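Avidin-related protein 4/5 (Gallus gallus, PDB 1Y55) binds biotin with high affinity, as avidin does, and forms a four-chain assembly of beta barrels. Local coordinates at residues A[4-9]-A[60-65]; A[19-24]-A[28-33]; A[66-69]-A[74-77]. The protein carries 1 engineered substitution. All coordinates share one frame; numbering follows the deposited sequence. Where two conformers were deposited one is given.

Contact 1 (A[4-9]-A[60-65]); sequences CSLTGK and PTFGFT
Leu6 lies against Phe62 inside the barrel, and Cys4 lies against Pro60 beside it. The two segments are 51 residues apart in the chain. Leu6 has the larger part in the contact. Its methyl CD1 sits over one face of the Phe62 ring, 3.7 Å from the atom CD1 of that ring. The methyl is above the middle of the ring and only 14° off the ring normal, so this is a CH-pi contact. The two side chains cross at about a right angle, and one branch of the leucine meets the whole ring. Two conformers of Leu6 were deposited, and this geometry is that of one of them. The ring is swung toward Leu6 with CG set between the backbone N and the carbonyl carbon (chi1 61°).

Pro60 approaches Cys4 with one side of its ring. Pro60 CG lies against the backbone carbonyl O of Cys4, at 3.4 Å. Pro60 CD meets Cys4 CB in an apolar contact of 3.8 Å. Cys4 also touches Cys81, consistent with the intrachain disulfide of avidin.

Ser5 OG accepts a weak hydrogen bond of 3.3 Å from the Thr7 N, within the turn that carries Leu6. Arg120 binds the carbonyls of Ser5 and Thr7, and Trp10 NE1 binds that of Leu6. Leu91 and Gln53 also pack on both Leu6 and Phe62.

All four touching residues are buried, and the Phe62 side chain is about 12 Å from a bound biotin. Here the segment leading into the first strand packs its side chains against strand 61-67. The arrangement belongs to the interior of the eight-stranded antiparallel barrel of the avidin family.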
loop_
_atom_site.group_PDB
_atom_site.type_symbol
_atom_site.label_atom_id
_atom_site.label_comp_id
_atom_site.label_asym_id
_atom_site.label_seq_id
_atom_site.Cartn_x
_atom_site.Cartn_y
_atom_site.Cartn_z
ATOM N N CYS A 4 22.451 2.968 -14.162
ATOM C CA CYS A 4 21.607 4.013 -13.524
ATOM C C CYS A 4 22.172 4.220 -12.082
ATOM O O CYS A 4 22.187 3.278 -11.269
ATOM C CB CYS A 4 20.087 3.549 -13.466
ATOM S SG CYS A 4 18.527 4.324 -14.258
ATOM N N SER A 5 22.667 5.426 -11.784
ATOM C CA SER A 5 23.005 5.856 -10.420
ATOM C C SER A 5 21.993 6.936 -10.053
ATOM O O SER A 5 21.622 7.738 -10.901
ATOM C CB SER A 5 24.443 6.412 -10.373
ATOM O OG SER A 5 24.701 7.202 -9.221
ATOM N N LEU A 6 21.585 6.979 -8.785
ATOM C CA LEU A 6 20.598 7.967 -8.340
ATOM C C LEU A 6 21.197 9.366 -8.164
ATOM O O LEU A 6 20.463 10.345 -8.015
ATOM C CB LEU A 6 19.890 7.508 -7.055
ATOM C CG LEU A 6 18.788 6.446 -7.192
ATOM C CD1 LEU A 6 17.708 6.610 -6.126
ATOM C CD2 LEU A 6 18.139 6.486 -8.548
ATOM N N THR A 7 22.521 9.471 -8.190
ATOM C CA THR A 7 23.183 10.779 -8.142
ATOM C C THR A 7 22.668 11.762 -9.205
ATOM O O THR A 7 22.580 11.421 -10.377
ATOM C CB THR A 7 24.685 10.599 -8.307
ATOM O OG1 THR A 7 25.171 9.735 -7.273
ATOM C CG2 THR A 7 25.437 11.924 -8.127
ATOM N N GLY A 8 22.332 12.973 -8.762
ATOM C CA GLY A 8 21.853 14.043 -9.616
ATOM C C GLY A 8 20.531 14.605 -9.141
ATOM O O GLY A 8 20.027 14.257 -8.080
ATOM N N LYS A 9 19.947 15.483 -9.946
ATOM C CA LYS A 9 18.685 16.145 -9.609
ATOM C C LYS A 9 17.557 15.546 -10.446
ATOM O O LYS A 9 17.730 15.284 -11.639
ATOM C CB LYS A 9 18.805 17.651 -9.859
ATOM C CG LYS A 9 17.731 18.525 -9.206
ATOM C CD LYS A 9 17.941 20.013 -9.494
ATOM C CE LYS A 9 19.122 20.610 -8.747
ATOM N NZ LYS A 9 18.826 20.844 -7.315
ATOM N N PRO A 60 19.041 -0.664 -11.051
ATOM C CA PRO A 60 18.940 -1.068 -9.644
ATOM C C PRO A 60 17.604 -0.746 -9.009
ATOM O O PRO A 60 16.982 0.277 -9.330
ATOM C CB PRO A 60 20.037 -0.241 -8.970
ATOM C CG PRO A 60 20.118 0.981 -9.817
ATOM C CD PRO A 60 19.971 0.473 -11.223
ATOM N N THR A 61 17.204 -1.588 -8.066
ATOM C CA THR A 61 16.181 -1.188 -7.103
ATOM C C THR A 61 16.876 -0.348 -5.998
ATOM O O THR A 61 18.105 -0.380 -5.800
ATOM C CB THR A 61 15.456 -2.361 -6.554
ATOM O OG1 THR A 61 14.824 -3.214 -7.512
ATOM C CG2 THR A 61 16.228 -3.060 -5.570
ATOM N N PHE A 62 16.059 0.386 -5.254
ATOM C CA PHE A 62 16.555 1.293 -4.225
ATOM C C PHE A 62 15.426 1.611 -3.254
ATOM O O PHE A 62 14.244 1.363 -3.538
ATOM C CB PHE A 62 17.106 2.598 -4.855
ATOM C CG PHE A 62 16.077 3.364 -5.624
ATOM C CD1 PHE A 62 15.195 4.223 -4.958
ATOM C CD2 PHE A 62 15.922 3.185 -6.992
ATOM C CE1 PHE A 62 14.188 4.882 -5.659
ATOM C CE2 PHE A 62 14.949 3.870 -7.683
ATOM C CZ PHE A 62 14.087 4.709 -7.020
ATOM N N GLY A 63 15.806 2.206 -2.133
ATOM C CA GLY A 63 14.871 2.786 -1.192
ATOM C C GLY A 63 15.504 4.003 -0.552
ATOM O O GLY A 63 16.741 4.111 -0.489
ATOM N N PHE A 64 14.676 4.933 -0.067
ATOM C CA PHE A 64 15.164 6.022 0.744
ATOM C C PHE A 64 14.080 6.508 1.685
ATOM O O PHE A 64 12.893 6.318 1.456
ATOM C CB PHE A 64 15.789 7.167 -0.095
ATOM C CG PHE A 64 14.863 7.850 -1.080
ATOM C CD1 PHE A 64 14.089 8.947 -0.700
ATOM C CD2 PHE A 64 14.818 7.436 -2.395
ATOM C CE1 PHE A 64 13.283 9.598 -1.616
ATOM C CE2 PHE A 64 14.002 8.093 -3.304
ATOM C CZ PHE A 64 13.239 9.170 -2.899
ATOM N N THR A 65 14.534 7.165 2.746
ATOM C CA THR A 65 13.704 7.797 3.754
ATOM C C THR A 65 13.883 9.294 3.668
ATOM O O THR A 65 15.019 9.776 3.597
ATOM C CB THR A 65 14.163 7.321 5.146
ATOM O OG1 THR A 65 13.983 5.906 5.262
ATOM C CG2 THR A 65 13.332 7.959 6.251
#

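Contact 2 (A[19-24]-A[28-33]); sequences TIRAVN and EFTGTY. With BTN (biotin), chain C.
Asn24 and Glu28 hold each other by three hydrogen bonds, two of them through the Asn24 amide. Asn24 OD1 takes the Glu28 N at 2.9 Å, with the donor 48° above the carbonyl plane. Asn24 ND2 gives a straighter bond of 2.9 Å to Glu28 OE1, on the lone pair turned away from the other oxygen. The third is the backbone bond from Asn24 N to Glu28 O. A leucine here would probably leave the Glu28 amide and carboxylate without these partners and let the glutamate side chain turn.

Farther along, water 3 spans the strands, donating to Ala22 O and accepting from Thr30 N. Arg21 N bonds directly to Thr30 O at 2.9 Å. The extended Arg21 chain brings NH1 to 3.2 Å from Thr30 CG2, and water 2 links NH1 to Gly31 O. Gly31 faces Thr19 O, where a CB would clash. Ile20 CG2 packs 3.6 Å from Phe29 CD1. Thr19 and Thr32 pair by two backbone bonds.

Next along the strand, Tyr33 OH donates to biotin O3 at 2.7 Å. This beta hairpin thus leads into the biotin site of the avidin barrel.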
loop_
_atom_site.group_PDB
_atom_site.type_symbol
_atom_site.label_atom_id
_atom_site.label_comp_id
_atom_site.label_asym_id
_atom_site.label_seq_id
_atom_site.Cartn_x
_atom_site.Cartn_y
_atom_site.Cartn_z
ATOM N N THR A 19 17.525 16.007 -4.924
ATOM C CA THR A 19 18.914 16.062 -5.302
ATOM C C THR A 19 19.643 15.000 -4.508
ATOM O O THR A 19 19.615 15.002 -3.289
ATOM C CB THR A 19 19.492 17.429 -4.984
ATOM O OG1 THR A 19 18.680 18.448 -5.596
ATOM C CG2 THR A 19 20.885 17.583 -5.599
ATOM N N ILE A 20 20.293 14.091 -5.210
ATOM C CA ILE A 20 20.985 12.983 -4.589
ATOM C C ILE A 20 22.477 13.145 -4.841
ATOM O O ILE A 20 22.908 13.447 -5.967
ATOM C CB ILE A 20 20.448 11.658 -5.136
ATOM C CG1 ILE A 20 18.988 11.509 -4.686
ATOM C CG2 ILE A 20 21.309 10.462 -4.659
ATOM C CD1 ILE A 20 18.238 10.305 -5.183
ATOM N N ARG A 21 23.263 12.921 -3.794
ATOM C CA ARG A 21 24.702 13.099 -3.842
ATOM C C ARG A 21 25.362 11.776 -4.275
ATOM O O ARG A 21 24.701 10.904 -4.838
ATOM C CB ARG A 21 25.198 13.600 -2.477
ATOM C CG ARG A 21 24.563 14.925 -2.026
ATOM C CD ARG A 21 25.198 15.510 -0.772
ATOM N NE ARG A 21 24.548 16.739 -0.301
ATOM C CZ ARG A 21 23.491 16.794 0.506
ATOM N NH1 ARG A 21 22.917 15.686 0.946
ATOM N NH2 ARG A 21 23.000 17.971 0.877
ATOM N N ALA A 22 26.670 11.645 -4.059
ATOM C CA ALA A 22 27.399 10.475 -4.512
ATOM C C ALA A 22 26.877 9.203 -3.864
ATOM O O ALA A 22 26.553 9.186 -2.682
ATOM C CB ALA A 22 28.870 10.638 -4.204
ATOM N N VAL A 23 26.809 8.148 -4.661
ATOM C CA VAL A 23 26.453 6.823 -4.168
ATOM C C VAL A 23 27.754 6.105 -3.825
ATOM O O VAL A 23 28.663 6.022 -4.649
ATOM C CB VAL A 23 25.682 6.045 -5.230
ATOM C CG1 VAL A 23 25.345 4.658 -4.743
ATOM C CG2 VAL A 23 24.405 6.787 -5.625
ATOM N N ASN A 24 27.869 5.612 -2.600
ATOM C CA ASN A 24 29.118 4.999 -2.158
ATOM C C ASN A 24 29.206 3.535 -2.592
ATOM O O ASN A 24 28.333 3.046 -3.299
ATOM C CB ASN A 24 29.351 5.239 -0.665
ATOM C CG ASN A 24 28.490 4.382 0.239
ATOM O OD1 ASN A 24 27.804 3.467 -0.190
ATOM N ND2 ASN A 24 28.531 4.696 1.522
ATOM N N GLU A 28 24.931 3.348 -0.605
ATOM C CA GLU A 28 24.296 4.350 0.228
ATOM C C GLU A 28 24.408 5.739 -0.388
ATOM O O GLU A 28 25.412 6.083 -1.011
ATOM C CB GLU A 28 24.915 4.377 1.616
ATOM C CG GLU A 28 24.865 3.049 2.332
ATOM C CD GLU A 28 25.676 3.076 3.602
ATOM O OE1 GLU A 28 26.804 3.633 3.578
ATOM O OE2 GLU A 28 25.195 2.521 4.606
ATOM N N PHE A 29 23.376 6.547 -0.181
ATOM C CA PHE A 29 23.351 7.923 -0.662
ATOM C C PHE A 29 22.555 8.808 0.270
ATOM O O PHE A 29 21.636 8.371 0.957
ATOM C CB PHE A 29 22.790 8.009 -2.084
ATOM C CG PHE A 29 21.407 7.434 -2.241
ATOM C CD1 PHE A 29 20.271 8.212 -2.028
ATOM C CD2 PHE A 29 21.234 6.116 -2.620
ATOM C CE1 PHE A 29 18.996 7.676 -2.187
ATOM C CE2 PHE A 29 19.956 5.574 -2.766
ATOM C CZ PHE A 29 18.834 6.359 -2.559
ATOM N N THR A 30 22.927 10.076 0.260
ATOM C CA THR A 30 22.167 11.113 0.912
ATOM C C THR A 30 21.716 12.132 -0.112
ATOM O O THR A 30 22.118 12.093 -1.267
ATOM C CB THR A 30 22.991 11.735 2.026
ATOM O OG1 THR A 30 22.128 12.431 2.946
ATOM C CG2 THR A 30 24.031 12.721 1.476
ATOM N N GLY A 31 20.854 13.030 0.316
ATOM C CA GLY A 31 20.360 14.049 -0.562
ATOM C C GLY A 31 19.361 14.937 0.134
ATOM O O GLY A 31 19.210 14.929 1.353
ATOM N N THR A 32 18.669 15.722 -0.677
ATOM C CA THR A 32 17.610 16.605 -0.197
ATOM C C THR A 32 16.377 16.447 -1.074
ATOM O O THR A 32 16.455 16.037 -2.231
ATOM C CB THR A 32 18.042 18.069 -0.181
ATOM O OG1 THR A 32 18.317 18.478 -1.528
ATOM C CG2 THR A 32 19.306 18.295 0.643
ATOM N N TYR A 33 15.243 16.791 -0.484
ATOM C CA TYR A 33 13.949 16.628 -1.119
ATOM C C TYR A 33 13.144 17.899 -0.870
ATOM O O TYR A 33 12.967 18.284 0.287
ATOM C CB TYR A 33 13.222 15.408 -0.536
ATOM C CG TYR A 33 12.142 14.838 -1.422
ATOM C CD1 TYR A 33 10.899 15.453 -1.542
ATOM C CD2 TYR A 33 12.355 13.673 -2.142
ATOM C CE1 TYR A 33 9.902 14.921 -2.358
ATOM C CE2 TYR A 33 11.368 13.141 -2.951
ATOM C CZ TYR A 33 10.148 13.767 -3.065
ATOM O OH TYR A 33 9.210 13.201 -3.893
HETATM C C11 BTN C . 4.081 16.449 5.179
HETATM O O11 BTN C . 2.952 16.683 4.447
HETATM O O12 BTN C . 4.098 16.607 6.464
HETATM C C10 BTN C . 5.328 16.012 4.546
HETATM C C9 BTN C . 5.361 16.129 3.041
HETATM C C8 BTN C . 4.809 14.885 2.352
HETATM C C7 BTN C . 4.872 15.020 0.826
HETATM C C2 BTN C . 4.497 13.712 0.076
HETATM S S1 BTN C . 5.681 12.403 0.205
HETATM C C6 BTN C . 4.738 11.488 -1.029
HETATM C C5 BTN C . 4.340 12.520 -2.081
HETATM N N1 BTN C . 5.353 12.718 -3.101
HETATM C C3 BTN C . 5.838 13.948 -3.052
HETATM O O3 BTN C . 6.780 14.387 -3.869
HETATM N N2 BTN C . 5.270 14.667 -2.105
HETATM C C4 BTN C . 4.236 13.906 -1.422
HETATM O O HOH W 1 16.606 18.943 -3.827
HETATM O O HOH W 2 21.146 15.762 3.206
HETATM O O HOH W 3 25.671 10.560 -0.672
#

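Contact 3 (A[66-69]-A[74-77]); sequences VHWN and TTVF. With BTN (biotin), chain C.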
loop_
_atom_site.group_PDB
_atom_site.type_symbol
_atom_site.label_atom_id
_atom_site.label_comp_id
_atom_site.label_asym_id
_atom_site.label_seq_id
_atom_site.Cartn_x
_atom_site.Cartn_y
_atom_site.Cartn_z
ATOM N N VAL A 66 12.773 10.028 3.699
ATOM C CA VAL A 66 12.776 11.479 3.833
ATOM C C VAL A 66 12.287 11.836 5.227
ATOM O O VAL A 66 11.164 11.525 5.611
ATOM C CB VAL A 66 11.872 12.173 2.793
ATOM C CG1 VAL A 66 11.997 13.679 2.929
ATOM C CG2 VAL A 66 12.236 11.739 1.387
ATOM N N HIS A 67 13.156 12.498 5.992
ATOM C CA HIS A 67 12.796 13.064 7.285
ATOM C C HIS A 67 12.314 14.494 7.040
ATOM O O HIS A 67 13.113 15.402 6.812
ATOM C CB HIS A 67 13.999 13.027 8.251
ATOM C CG HIS A 67 13.874 13.940 9.434
ATOM N ND1 HIS A 67 13.648 13.564 10.746
ATOM C CD2 HIS A 67 13.953 15.287 9.451
ATOM C CE1 HIS A 67 13.627 14.651 11.511
ATOM N NE2 HIS A 67 13.795 15.710 10.742
ATOM N N TRP A 68 11.005 14.714 7.067
ATOM C CA TRP A 68 10.478 16.043 6.801
ATOM C C TRP A 68 10.918 16.983 7.930
ATOM O O TRP A 68 10.726 16.683 9.106
ATOM C CB TRP A 68 8.956 15.999 6.668
ATOM C CG TRP A 68 8.546 15.080 5.560
ATOM C CD1 TRP A 68 7.965 13.854 5.699
ATOM C CD2 TRP A 68 8.800 15.241 4.147
ATOM N NE1 TRP A 68 7.804 13.262 4.472
ATOM C CE2 TRP A 68 8.310 14.090 3.504
ATOM C CE3 TRP A 68 9.374 16.253 3.357
ATOM C CZ2 TRP A 68 8.369 13.925 2.128
ATOM C CZ3 TRP A 68 9.426 16.091 1.991
ATOM C CH2 TRP A 68 8.929 14.943 1.390
ATOM N N ASN A 69 11.492 18.126 7.563
ATOM C CA ASN A 69 12.016 19.057 8.550
ATOM C C ASN A 69 10.974 20.022 9.085
ATOM O O ASN A 69 11.294 20.879 9.899
ATOM C CB ASN A 69 13.196 19.841 7.984
ATOM C CG ASN A 69 14.513 19.101 8.124
ATOM O OD1 ASN A 69 14.593 17.970 8.621
ATOM N ND2 ASN A 69 15.574 19.755 7.664
ATOM N N THR A 74 7.173 11.089 8.267
ATOM C CA THR A 74 8.294 10.506 7.538
ATOM C C THR A 74 7.739 9.843 6.285
ATOM O O THR A 74 6.689 9.222 6.356
ATOM C CB THR A 74 8.995 9.446 8.399
ATOM O OG1 THR A 74 9.538 10.052 9.576
ATOM C CG2 THR A 74 10.173 8.820 7.671
ATOM N N THR A 75 8.435 9.959 5.154
ATOM C CA THR A 75 8.069 9.180 3.973
ATOM C C THR A 75 9.198 8.236 3.598
ATOM O O THR A 75 10.364 8.606 3.673
ATOM C CB THR A 75 7.742 10.073 2.777
ATOM O OG1 THR A 75 6.679 10.940 3.180
ATOM C CG2 THR A 75 7.280 9.271 1.553
ATOM N N VAL A 76 8.851 7.035 3.159
ATOM C CA VAL A 76 9.797 6.156 2.488
ATOM C C VAL A 76 9.345 5.942 1.059
ATOM O O VAL A 76 8.155 5.822 0.776
ATOM C CB VAL A 76 9.966 4.802 3.217
ATOM C CG1 VAL A 76 10.632 5.002 4.581
ATOM C CG2 VAL A 76 8.641 4.058 3.380
ATOM N N PHE A 77 10.329 5.891 0.170
ATOM C CA PHE A 77 10.143 5.599 -1.245
ATOM C C PHE A 77 10.947 4.357 -1.613
ATOM O O PHE A 77 12.084 4.196 -1.159
ATOM C CB PHE A 77 10.688 6.733 -2.129
ATOM C CG PHE A 77 9.926 8.024 -2.070
ATOM C CD1 PHE A 77 10.102 8.906 -1.012
ATOM C CD2 PHE A 77 9.076 8.400 -3.108
ATOM C CE1 PHE A 77 9.444 10.126 -0.996
ATOM C CE2 PHE A 77 8.406 9.628 -3.075
ATOM C CZ PHE A 77 8.590 10.466 -2.015
HETATM C C11 BTN C . 4.081 16.449 5.179
HETATM O O11 BTN C . 2.952 16.683 4.447
HETATM O O12 BTN C . 4.098 16.607 6.464
HETATM C C10 BTN C . 5.328 16.012 4.546
HETATM C C9 BTN C . 5.361 16.129 3.041
HETATM C C8 BTN C . 4.809 14.885 2.352
HETATM C C7 BTN C . 4.872 15.020 0.826
HETATM C C2 BTN C . 4.497 13.712 0.076
HETATM S S1 BTN C . 5.681 12.403 0.205
HETATM C C6 BTN C . 4.738 11.488 -1.029
HETATM C C5 BTN C . 4.340 12.520 -2.081
HETATM N N1 BTN C . 5.353 12.718 -3.101
HETATM C C3 BTN C . 5.838 13.948 -3.052
HETATM O O3 BTN C . 6.780 14.387 -3.869
HETATM N N2 BTN C . 5.270 14.667 -2.105
HETATM C C4 BTN C . 4.236 13.906 -1.422
HETATM O O HOH W 4 12.428 10.458 9.858
#
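Val66 and Thr75 form an antiparallel hydrogen-bonded pair in the beta hairpin of strands 61-67 and 74-83, part of the avidin barrel. The two backbone bonds differ in length. Val66 N reaches Thr75 O at 2.8 Å and is almost straight (173°). Thr75 N reaches Val66 O at 3.2 Å, so all four backbone polar atoms of the pair have partners. Thr74 CG2 also packs against Val66 O.

The indole N-H of Trp68 is satisfied by a side chain. Trp68 NE1 donates to Thr75 OG1 at 2.9 Å, with the oxygen at the ring edge and only 3° from its plane. This helps fix the rotation of the indole. OG1 gets there because it stands beside the backbone N of Thr75 (chi1 -58°). Trp68 O takes a weak hydrogen bond from His54 NE2 of a neighbouring subunit, and Asn69 N is hydrogen-bonded to Ser47 OG. Thr74 OG1 is hydrogen-bonded to water 4 at 2.9 Å, while the bond from that water to His67 ND1 is long and weak. The His67 ring stacks on His54 of the neighbouring subunit.

The indole is sandwiched. Val66 CG1 lies over one face, toward the rim. The valeryl chain of biotin runs over the opposite face, with C9 3.6 Å above the ring centre. Phe77 sets its CE1 4.0 Å from Val66 CG2, and the edge of its ring faces the ureido ring of biotin. Trp68 and Thr75 both belong to the biotin pocket. The oxygen that accepts the indole N-H, Thr75 OG1, is also 3.5 Å from biotin S1.

How the contacts relate
From the N terminus, contact 1 opens first, at 4-9, and closes at 60-65. Contact 2 is nested wholly inside that long loop, as the hairpin 19-24 with 28-33. Contact 3 follows in series, opening at 66-69 and closing at 74-77. No two contacts cross. Contacts 1 and 2 touch, with Gly8 O bonded to Ile20 N and Thr7 OG1 to Arg21 O. Contacts 1 and 3 share strand 61-67 and lie on opposite sides of the chain's centre. Contacts 2 and 3 meet at biotin, where Tyr33 packs on Trp68 and Phe77. Together they tie the first, second, third, fifth and sixth strands of one closed sheet.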